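Local coordinates for oxidoreductase, 2OG-Fe oxygenase family protein, putative, expressed (Oryza sativa subsp. japonica, PDB 5XOI), which probably acts as an iron- and 2-oxoglutarate-dependent dioxygenase of the AlkB family, represented by its oxygenase domain with manganese in the metal site, at residues K17-H22 with K94-A99; N63-S68 with T74-G79; D27-C32 with A217-G222. All coordinates share one frame; numbering follows the deposited sequence.

Overall arrangement
From the N terminus, the loop 17-22 after strand 13-16 meets helix 87-106 in contact 1, which closes a loop of 71 residues. Helix 22-37 follows at once and carries the first half of contact 3, whose partner 217-222 arrives 184 residues later. These long closures cross, their segments alternating along the chain, and touch where L20 CD1 lies 4.2 Å from I28 CD1. Contact 2, a closure of five residues, falls within both larger loops; its centre and that of contact 1 are about 31 Å apart. Contact 1 ties the loop 17-22 to helix 87-106, contact 3 ties helix 22-37 to the loop before strand 223-229, and contact 2 joins strand 63-65 to the loop after its hairpin partner 70-72.

Contact 1 (K17-H22 with K94-A99); sequences KKFLKH and KDAIQA
The backbone O of D95 takes the helical N-H of A99, with A99 N 2.8 Å from D95 O, and the aromatic ring of F19 leans on the same carbonyl: F19 CZ stands 3.8 Å from D95 O. That approach is van der Waals contact, and no hydrogen bond links the loop 17-22 to the helix 94-99. F19 carries the whole loop side of the contact. Its CG is anti to the backbone N (chi1 -171°), which projects the ring from the loop onto the helix surface. The outer atoms CE1, CE2 and CZ do the touching, in an oblique approach. F19 CZ approaches A96 CA to 3.6 Å, F19 CE2 lies 3.7 Å from the methyl A96 CB, and F19 CE1 meets the methyl A99 CB at 3.9 Å. Two alanines three residues apart, nearly one turn, on the same flank of the helix therefore let the ring come right down to the helix backbone, as the short distance to a CA atom attests. The side chain of D95 adds little more than its CB. Its carboxylate is 6.2 Å from the ammonium of K21 (K21 NZ to D95 OD2), too far for a salt bridge, though the opposite charges may attract weakly. The buried surface is modest, 132 Å² over both sides, in keeping with one ring on a helix flank. Beneath this layer runs strand 187-190: V187 is touched by F19, L20 and A96, and I189 by A96. L20 and I97 reach strand 155-161 at F158 and V156, so the loop leading into helix 22-37 and the middle of helix 87-106 share one apolar seam over the large antiparallel sheet.

Contact 2 (N63-S68 with T74-G79); sequences NWDPNS and TRPFDG
N63 and D65 both hold CG anti to the backbone N (chi1 -176° and 172°), and as alternate residues of strand 63-65 they send their side chains to the same side, onto R75 and P76. The side chains of N63 and R75 cross at about a right angle, with N63 OD1 3.4 Å from R75 CG. Water fills the polar links at both ends of the amide: one water donates to N63 OD1 at 3.0 Å and accepts from R75 NH1, which also binds G41 O. A second lies 2.7 Å from N63 ND2 and donates to T74 O. The carboxylate of D65 rests against the proline ring, with D65 OD2 3.4 Å from P76 CG, while the same OD2 accepts S68 N at 2.9 Å in an Asx motif, from above the carboxylate plane. R75 grips D78 side-on through NE and NH2, with R75 NH2 2.9 Å from D78 OD2. Replacing D65 by an alanine removes the carboxylate, which would probably leave S68 N without its acceptor and open a gap beside P76. No direct hydrogen bond joins the two segments; the two waters, one at each end of the N63 amide, probably hold its rotation, and D65 finds polar partners within its own segment.

Contact 3 (D27-C32 with A217-G222); sequences DIIRRC and AKLRPG
I29 meets both A217 and L219, using a different branch for each. Its CG2 methyl is anti to the backbone N and touches the methyl A217 CB at 3.7 Å. The other branch bends at chi2 (-68°), bringing I29 CD1 to 4.0 Å from L219 CG and 4.1 Å from L219 CD2. The leucine answers with an unusual shape: chi1 of -138° and chi2 of -146° both lie away from staggered positions, and its side chain crosses that of I29 at about a right angle. The contact is apolar side-chain packing, with no hydrogen bond between the segments, and buries 189 Å² over both sides. Alongside it, A217 O accepts a hydrogen bond from Q33, so helix 22-37 also holds the end of helix 211-217 by a polar link. K218 is the first residue to leave helical angles, with positive phi. On a different side of helix 22-37, D27 pairs with R31 one turn on, R31 NE lying 3.1 Å from D27 OD2. I29 continues inward to L224 and L160 of the large sheet. Such packing of a helix on the major sheet fits the double-stranded beta-helix fold of 2-oxoglutarate oxygenases. Here the loop leads straight into strand 223-229, whose R223 binds 2-oxoglutarate and has its side chain about 7 Å from that of L219.

Contact 1 (K17-H22 with K94-A99)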
loop_
_atom_site.group_PDB
_atom_site.type_symbol
_atom_site.label_atom_id
_atom_site.label_comp_id
_atom_site.label_asym_id
_atom_site.label_seq_id
_atom_site.Cartn_x
_atom_site.Cartn_y
_atom_site.Cartn_z
ATOM N N LYS A 17 -7.297 2.319 11.456
ATOM C CA LYS A 17 -6.333 3.143 12.181
ATOM C C LYS A 17 -5.499 2.290 13.128
ATOM O O LYS A 17 -6.041 1.500 13.906
ATOM C CB LYS A 17 -7.049 4.243 12.970
ATOM C CG LYS A 17 -7.788 5.259 12.114
ATOM C CD LYS A 17 -6.851 6.066 11.233
ATOM C CE LYS A 17 -5.843 6.852 12.058
ATOM N NZ LYS A 17 -4.857 7.604 11.207
ATOM N N LYS A 18 -4.176 2.473 13.077
ATOM C CA LYS A 18 -3.251 1.826 14.016
ATOM C C LYS A 18 -3.474 0.312 14.070
ATOM O O LYS A 18 -3.422 -0.315 15.130
ATOM C CB LYS A 18 -3.373 2.449 15.411
ATOM C CG LYS A 18 -3.042 3.946 15.462
ATOM C CD LYS A 18 -1.661 4.236 14.885
ATOM C CE LYS A 18 -1.407 5.747 14.736
ATOM N NZ LYS A 18 0.058 6.090 14.610
ATOM N N PHE A 19 -3.760 -0.279 12.908
ATOM C CA PHE A 19 -4.078 -1.703 12.858
ATOM C C PHE A 19 -2.849 -2.569 13.130
ATOM O O PHE A 19 -2.955 -3.621 13.774
ATOM C CB PHE A 19 -4.685 -2.036 11.493
ATOM C CG PHE A 19 -5.253 -3.416 11.391
ATOM C CD1 PHE A 19 -6.448 -3.735 12.018
ATOM C CD2 PHE A 19 -4.604 -4.392 10.647
ATOM C CE1 PHE A 19 -6.987 -5.021 11.914
ATOM C CE2 PHE A 19 -5.130 -5.680 10.539
ATOM C CZ PHE A 19 -6.323 -5.991 11.177
ATOM N N LEU A 20 -1.675 -2.150 12.650
ATOM C CA LEU A 20 -0.456 -2.942 12.817
ATOM C C LEU A 20 0.040 -2.906 14.265
ATOM O O LEU A 20 0.278 -1.831 14.821
ATOM C CB LEU A 20 0.635 -2.420 11.878
ATOM C CG LEU A 20 0.293 -2.494 10.388
ATOM C CD1 LEU A 20 1.416 -1.890 9.519
ATOM C CD2 LEU A 20 0.036 -3.930 9.983
ATOM N N LYS A 21 0.231 -4.088 14.860
ATOM C CA LYS A 21 0.708 -4.168 16.238
ATOM C C LYS A 21 2.144 -3.660 16.344
ATOM O O LYS A 21 2.876 -3.578 15.357
ATOM C CB LYS A 21 0.660 -5.606 16.765
ATOM C CG LYS A 21 -0.710 -6.251 16.813
ATOM C CD LYS A 21 -0.628 -7.530 17.634
ATOM C CE LYS A 21 -1.362 -8.676 16.968
ATOM N NZ LYS A 21 -2.739 -8.269 16.575
ATOM N N HIS A 22 2.541 -3.339 17.580
ATOM C CA HIS A 22 3.885 -2.840 17.881
ATOM C C HIS A 22 4.965 -3.716 17.261
ATOM O O HIS A 22 5.793 -3.249 16.460
ATOM C CB HIS A 22 4.058 -2.774 19.412
ATOM C CG HIS A 22 5.449 -2.435 19.872
ATOM N ND1 HIS A 22 5.718 -1.359 20.693
ATOM C CD2 HIS A 22 6.638 -3.050 19.663
ATOM C CE1 HIS A 22 7.015 -1.314 20.950
ATOM N NE2 HIS A 22 7.597 -2.324 20.331
ATOM N N LYS A 94 -4.903 -10.571 5.315
ATOM C CA LYS A 94 -6.180 -11.271 5.427
ATOM C C LYS A 94 -6.935 -10.858 6.684
ATOM O O LYS A 94 -8.173 -10.765 6.668
ATOM C CB LYS A 94 -5.940 -12.780 5.403
ATOM C CG LYS A 94 -5.661 -13.312 4.007
ATOM C CD LYS A 94 -5.093 -14.716 4.047
ATOM C CE LYS A 94 -4.320 -15.049 2.775
ATOM N NZ LYS A 94 -5.214 -15.099 1.590
ATOM N N ASP A 95 -6.214 -10.622 7.786
ATOM C CA ASP A 95 -6.849 -10.112 9.002
ATOM C C ASP A 95 -7.466 -8.736 8.766
ATOM O O ASP A 95 -8.558 -8.437 9.270
ATOM C CB ASP A 95 -5.825 -10.028 10.142
ATOM C CG ASP A 95 -5.438 -11.392 10.700
ATOM O OD1 ASP A 95 -6.088 -12.401 10.369
ATOM O OD2 ASP A 95 -4.465 -11.446 11.478
ATOM N N ALA A 96 -6.766 -7.876 8.016
ATOM C CA ALA A 96 -7.283 -6.540 7.732
ATOM C C ALA A 96 -8.568 -6.607 6.919
ATOM O O ALA A 96 -9.519 -5.860 7.180
ATOM C CB ALA A 96 -6.222 -5.719 6.993
ATOM N N ILE A 97 -8.610 -7.498 5.928
ATOM C CA ILE A 97 -9.827 -7.699 5.149
ATOM C C ILE A 97 -10.940 -8.231 6.040
ATOM O O ILE A 97 -12.076 -7.748 5.993
ATOM C CB ILE A 97 -9.547 -8.637 3.963
ATOM C CG1 ILE A 97 -8.567 -7.957 3.001
ATOM C CG2 ILE A 97 -10.834 -8.965 3.229
ATOM C CD1 ILE A 97 -8.064 -8.881 1.929
ATOM N N GLN A 98 -10.629 -9.234 6.861
ATOM C CA GLN A 98 -11.635 -9.775 7.772
ATOM C C GLN A 98 -12.176 -8.693 8.701
ATOM O O GLN A 98 -13.390 -8.588 8.916
ATOM C CB GLN A 98 -11.038 -10.927 8.582
ATOM C CG GLN A 98 -11.077 -12.276 7.888
ATOM C CD GLN A 98 -10.810 -13.430 8.849
ATOM O OE1 GLN A 98 -10.182 -13.250 9.896
ATOM N NE2 GLN A 98 -11.309 -14.617 8.505
ATOM N N ALA A 99 -11.287 -7.869 9.261
ATOM C CA ALA A 99 -11.740 -6.803 10.145
ATOM C C ALA A 99 -12.581 -5.787 9.392
ATOM O O ALA A 99 -13.602 -5.309 9.905
ATOM C CB ALA A 99 -10.543 -6.119 10.814
#

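Contact 2 (N63-S68 with T74-G79)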
loop_
_atom_site.group_PDB
_atom_site.type_symbol
_atom_site.label_atom_id
_atom_site.label_comp_id
_atom_site.label_asym_id
_atom_site.label_seq_id
_atom_site.Cartn_x
_atom_site.Cartn_y
_atom_site.Cartn_z
ATOM N N ASN A 63 7.129 -9.226 -9.769
ATOM C CA ASN A 63 7.761 -7.934 -9.983
ATOM C C ASN A 63 6.921 -7.066 -10.910
ATOM O O ASN A 63 6.430 -7.540 -11.940
ATOM C CB ASN A 63 9.159 -8.106 -10.576
ATOM C CG ASN A 63 9.874 -6.797 -10.724
ATOM O OD1 ASN A 63 10.174 -6.135 -9.730
ATOM N ND2 ASN A 63 10.163 -6.405 -11.969
ATOM N N TRP A 64 6.763 -5.791 -10.544
ATOM C CA TRP A 64 6.200 -4.780 -11.440
ATOM C C TRP A 64 7.352 -3.986 -12.041
ATOM O O TRP A 64 8.100 -3.327 -11.309
ATOM C CB TRP A 64 5.230 -3.834 -10.711
ATOM C CG TRP A 64 4.569 -2.852 -11.655
ATOM C CD1 TRP A 64 3.419 -3.053 -12.361
ATOM C CD2 TRP A 64 5.042 -1.541 -12.027
ATOM N NE1 TRP A 64 3.135 -1.952 -13.135
ATOM C CE2 TRP A 64 4.114 -1.010 -12.950
ATOM C CE3 TRP A 64 6.149 -0.764 -11.661
ATOM C CZ2 TRP A 64 4.261 0.264 -13.520
ATOM C CZ3 TRP A 64 6.295 0.506 -12.225
ATOM C CH2 TRP A 64 5.357 1.002 -13.148
ATOM N N ASP A 65 7.489 -4.032 -13.376
ATOM C CA ASP A 65 8.646 -3.412 -14.027
ATOM C C ASP A 65 8.279 -2.031 -14.553
ATOM O O ASP A 65 7.329 -1.913 -15.336
ATOM C CB ASP A 65 9.138 -4.258 -15.187
ATOM C CG ASP A 65 10.206 -3.555 -16.002
ATOM O OD1 ASP A 65 11.055 -2.860 -15.398
ATOM O OD2 ASP A 65 10.188 -3.684 -17.238
ATOM N N PRO A 66 9.027 -0.977 -14.196
ATOM C CA PRO A 66 8.660 0.359 -14.707
ATOM C C PRO A 66 8.879 0.507 -16.199
ATOM O O PRO A 66 8.021 1.069 -16.893
ATOM C CB PRO A 66 9.560 1.306 -13.899
ATOM N N ASN A 67 10.006 0.010 -16.716
ATOM C CA ASN A 67 10.332 0.208 -18.126
ATOM C C ASN A 67 9.260 -0.389 -19.039
ATOM O O ASN A 67 8.892 0.217 -20.054
ATOM C CB ASN A 67 11.710 -0.393 -18.429
ATOM C CG ASN A 67 12.185 -0.096 -19.847
ATOM O OD1 ASN A 67 12.472 1.054 -20.193
ATOM N ND2 ASN A 67 12.286 -1.136 -20.665
ATOM N N SER A 68 8.733 -1.564 -18.683
ATOM C CA SER A 68 7.745 -2.259 -19.498
ATOM C C SER A 68 6.315 -2.073 -19.011
ATOM O O SER A 68 5.379 -2.353 -19.769
ATOM C CB SER A 68 8.046 -3.763 -19.539
ATOM O OG SER A 68 7.426 -4.434 -18.448
ATOM N N THR A 74 11.135 -11.564 -12.834
ATOM C CA THR A 74 12.407 -10.962 -12.457
ATOM C C THR A 74 12.430 -9.506 -12.896
ATOM O O THR A 74 11.717 -9.104 -13.818
ATOM C CB THR A 74 13.601 -11.683 -13.095
ATOM O OG1 THR A 74 13.611 -11.415 -14.501
ATOM C CG2 THR A 74 13.522 -13.195 -12.865
ATOM N N ARG A 75 13.272 -8.722 -12.234
ATOM C CA ARG A 75 13.513 -7.354 -12.682
ATOM C C ARG A 75 14.337 -7.399 -13.957
ATOM O O ARG A 75 15.395 -8.036 -13.975
ATOM C CB ARG A 75 14.258 -6.542 -11.625
ATOM C CG ARG A 75 13.474 -6.223 -10.384
ATOM C CD ARG A 75 14.197 -6.792 -9.173
ATOM N NE ARG A 75 15.499 -6.156 -8.929
ATOM C CZ ARG A 75 15.714 -5.210 -8.016
ATOM N NH1 ARG A 75 14.716 -4.759 -7.265
ATOM N NH2 ARG A 75 16.931 -4.720 -7.852
ATOM N N PRO A 76 13.887 -6.763 -15.041
ATOM C CA PRO A 76 14.667 -6.813 -16.287
ATOM C C PRO A 76 16.059 -6.220 -16.171
ATOM O O PRO A 76 17.004 -6.793 -16.724
ATOM C CB PRO A 76 13.794 -6.019 -17.271
ATOM C CG PRO A 76 12.424 -6.172 -16.759
ATOM C CD PRO A 76 12.553 -6.177 -15.247
ATOM N N PHE A 77 16.227 -5.105 -15.449
ATOM C CA PHE A 77 17.490 -4.373 -15.531
ATOM C C PHE A 77 18.648 -5.111 -14.866
ATOM O O PHE A 77 19.798 -4.923 -15.274
ATOM C CB PHE A 77 17.334 -2.969 -14.937
ATOM C CG PHE A 77 17.065 -2.955 -13.452
ATOM C CD1 PHE A 77 15.771 -2.996 -12.967
ATOM C CD2 PHE A 77 18.112 -2.854 -12.549
ATOM C CE1 PHE A 77 15.528 -2.969 -11.602
ATOM C CE2 PHE A 77 17.874 -2.831 -11.188
ATOM C CZ PHE A 77 16.587 -2.888 -10.718
ATOM N N ASP A 78 18.389 -5.945 -13.849
ATOM C CA ASP A 78 19.470 -6.715 -13.246
ATOM C C ASP A 78 19.187 -8.204 -13.124
ATOM O O ASP A 78 20.018 -8.928 -12.565
ATOM C CB ASP A 78 19.863 -6.137 -11.867
ATOM C CG ASP A 78 18.744 -6.215 -10.817
ATOM O OD1 ASP A 78 17.654 -6.749 -11.098
ATOM O OD2 ASP A 78 18.966 -5.721 -9.682
ATOM N N GLY A 79 18.060 -8.691 -13.646
ATOM C CA GLY A 79 17.764 -10.104 -13.597
ATOM C C GLY A 79 17.429 -10.676 -12.234
ATOM O O GLY A 79 17.241 -11.894 -12.128
HETATM O O HOH W 1 11.873 -5.415 -7.363
HETATM O O HOH W 2 9.339 -7.813 -14.117
#

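Contact 3 (D27-C32 with A217-G222)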
loop_
_atom_site.group_PDB
_atom_site.type_symbol
_atom_site.label_atom_id
_atom_site.label_comp_id
_atom_site.label_asym_id
_atom_site.label_seq_id
_atom_site.Cartn_x
_atom_site.Cartn_y
_atom_site.Cartn_z
ATOM N N ASP A 27 8.883 -5.695 13.100
ATOM C CA ASP A 27 9.251 -6.845 12.288
ATOM C C ASP A 27 9.183 -6.508 10.805
ATOM O O ASP A 27 10.034 -6.948 10.025
ATOM C CB ASP A 27 8.329 -8.020 12.619
ATOM C CG ASP A 27 8.707 -9.292 11.893
ATOM O OD1 ASP A 27 9.909 -9.618 11.825
ATOM O OD2 ASP A 27 7.786 -9.982 11.409
ATOM N N ILE A 28 8.179 -5.720 10.408
ATOM C CA ILE A 28 8.021 -5.365 9.000
ATOM C C ILE A 28 9.191 -4.504 8.543
ATOM O O ILE A 28 9.765 -4.738 7.477
ATOM C CB ILE A 28 6.673 -4.663 8.760
ATOM C CG1 ILE A 28 5.519 -5.664 8.864
ATOM C CG2 ILE A 28 6.656 -4.005 7.383
ATOM C CD1 ILE A 28 4.183 -5.010 9.138
ATOM N N ILE A 29 9.571 -3.511 9.357
ATOM C CA ILE A 29 10.722 -2.667 9.036
ATOM C C ILE A 29 11.986 -3.506 8.949
ATOM O O ILE A 29 12.763 -3.391 7.996
ATOM C CB ILE A 29 10.886 -1.545 10.081
ATOM C CG1 ILE A 29 9.661 -0.618 10.113
ATOM C CG2 ILE A 29 12.203 -0.772 9.830
ATOM C CD1 ILE A 29 9.480 0.216 8.869
ATOM N N ARG A 30 12.224 -4.355 9.956
ATOM C CA ARG A 30 13.460 -5.130 9.970
ATOM C C ARG A 30 13.548 -6.057 8.758
ATOM O O ARG A 30 14.604 -6.150 8.123
ATOM C CB ARG A 30 13.568 -5.910 11.283
ATOM C CG ARG A 30 13.984 -5.033 12.460
ATOM C CD ARG A 30 14.150 -5.856 13.739
ATOM N NE ARG A 30 14.573 -5.038 14.873
ATOM C CZ ARG A 30 14.296 -5.330 16.141
ATOM N NH1 ARG A 30 13.586 -6.415 16.434
ATOM N NH2 ARG A 30 14.716 -4.537 17.117
ATOM N N ARG A 31 12.444 -6.719 8.394
ATOM C CA ARG A 31 12.469 -7.581 7.210
ATOM C C ARG A 31 12.722 -6.780 5.937
ATOM O O ARG A 31 13.481 -7.212 5.063
ATOM C CB ARG A 31 11.162 -8.356 7.081
ATOM C CG ARG A 31 10.985 -9.460 8.111
ATOM C CD ARG A 31 9.592 -10.047 8.002
ATOM N NE ARG A 31 9.336 -11.079 9.001
ATOM C CZ ARG A 31 9.429 -12.381 8.760
ATOM N NH1 ARG A 31 9.782 -12.810 7.554
ATOM N NH2 ARG A 31 9.173 -13.253 9.723
ATOM N N CYS A 32 12.093 -5.609 5.816
ATOM C CA CYS A 32 12.279 -4.784 4.628
ATOM C C CYS A 32 13.666 -4.153 4.587
ATOM O O CYS A 32 14.222 -3.943 3.503
ATOM C CB CYS A 32 11.190 -3.711 4.583
ATOM S SG CYS A 32 9.557 -4.293 4.148
ATOM N N ALA A 217 13.292 0.021 15.672
ATOM C CA ALA A 217 13.535 -0.479 14.323
ATOM C C ALA A 217 14.692 0.220 13.621
ATOM O O ALA A 217 15.041 -0.176 12.503
ATOM C CB ALA A 217 12.267 -0.340 13.468
ATOM N N LYS A 218 15.296 1.228 14.249
ATOM C CA LYS A 218 16.351 2.038 13.626
ATOM C C LYS A 218 15.908 2.550 12.254
ATOM O O LYS A 218 16.606 2.407 11.242
ATOM C CB LYS A 218 17.664 1.253 13.527
ATOM C CG LYS A 218 18.239 0.823 14.878
ATOM C CD LYS A 218 18.290 1.995 15.860
ATOM C CE LYS A 218 18.648 1.535 17.272
ATOM N NZ LYS A 218 18.205 2.517 18.315
ATOM N N LEU A 219 14.727 3.166 12.235
ATOM C CA LEU A 219 14.109 3.630 10.999
ATOM C C LEU A 219 14.702 4.964 10.565
ATOM O O LEU A 219 14.765 5.909 11.354
ATOM C CB LEU A 219 12.600 3.784 11.199
ATOM C CG LEU A 219 11.602 3.341 10.133
ATOM C CD1 LEU A 219 10.416 4.293 10.169
ATOM C CD2 LEU A 219 12.208 3.280 8.736
ATOM N N ARG A 220 15.102 5.051 9.298
ATOM C CA ARG A 220 15.600 6.307 8.753
ATOM C C ARG A 220 14.442 7.274 8.510
ATOM O O ARG A 220 13.286 6.852 8.421
ATOM C CB ARG A 220 16.343 6.054 7.449
ATOM C CG ARG A 220 15.479 5.431 6.393
ATOM C CD ARG A 220 16.316 4.980 5.203
ATOM N NE ARG A 220 16.908 6.109 4.491
ATOM C CZ ARG A 220 17.397 6.031 3.259
ATOM N NH1 ARG A 220 17.360 4.876 2.610
ATOM N NH2 ARG A 220 17.922 7.105 2.680
ATOM N N PRO A 221 14.730 8.575 8.397
ATOM C CA PRO A 221 13.663 9.554 8.144
ATOM C C PRO A 221 12.860 9.207 6.899
ATOM O O PRO A 221 13.413 8.835 5.863
ATOM C CB PRO A 221 14.427 10.874 7.966
ATOM C CG PRO A 221 15.682 10.684 8.729
ATOM C CD PRO A 221 16.040 9.227 8.591
ATOM N N GLY A 222 11.534 9.306 7.009
ATOM C CA GLY A 222 10.711 9.035 5.851
ATOM C C GLY A 222 9.654 8.005 6.174
ATOM O O GLY A 222 9.345 7.743 7.346
#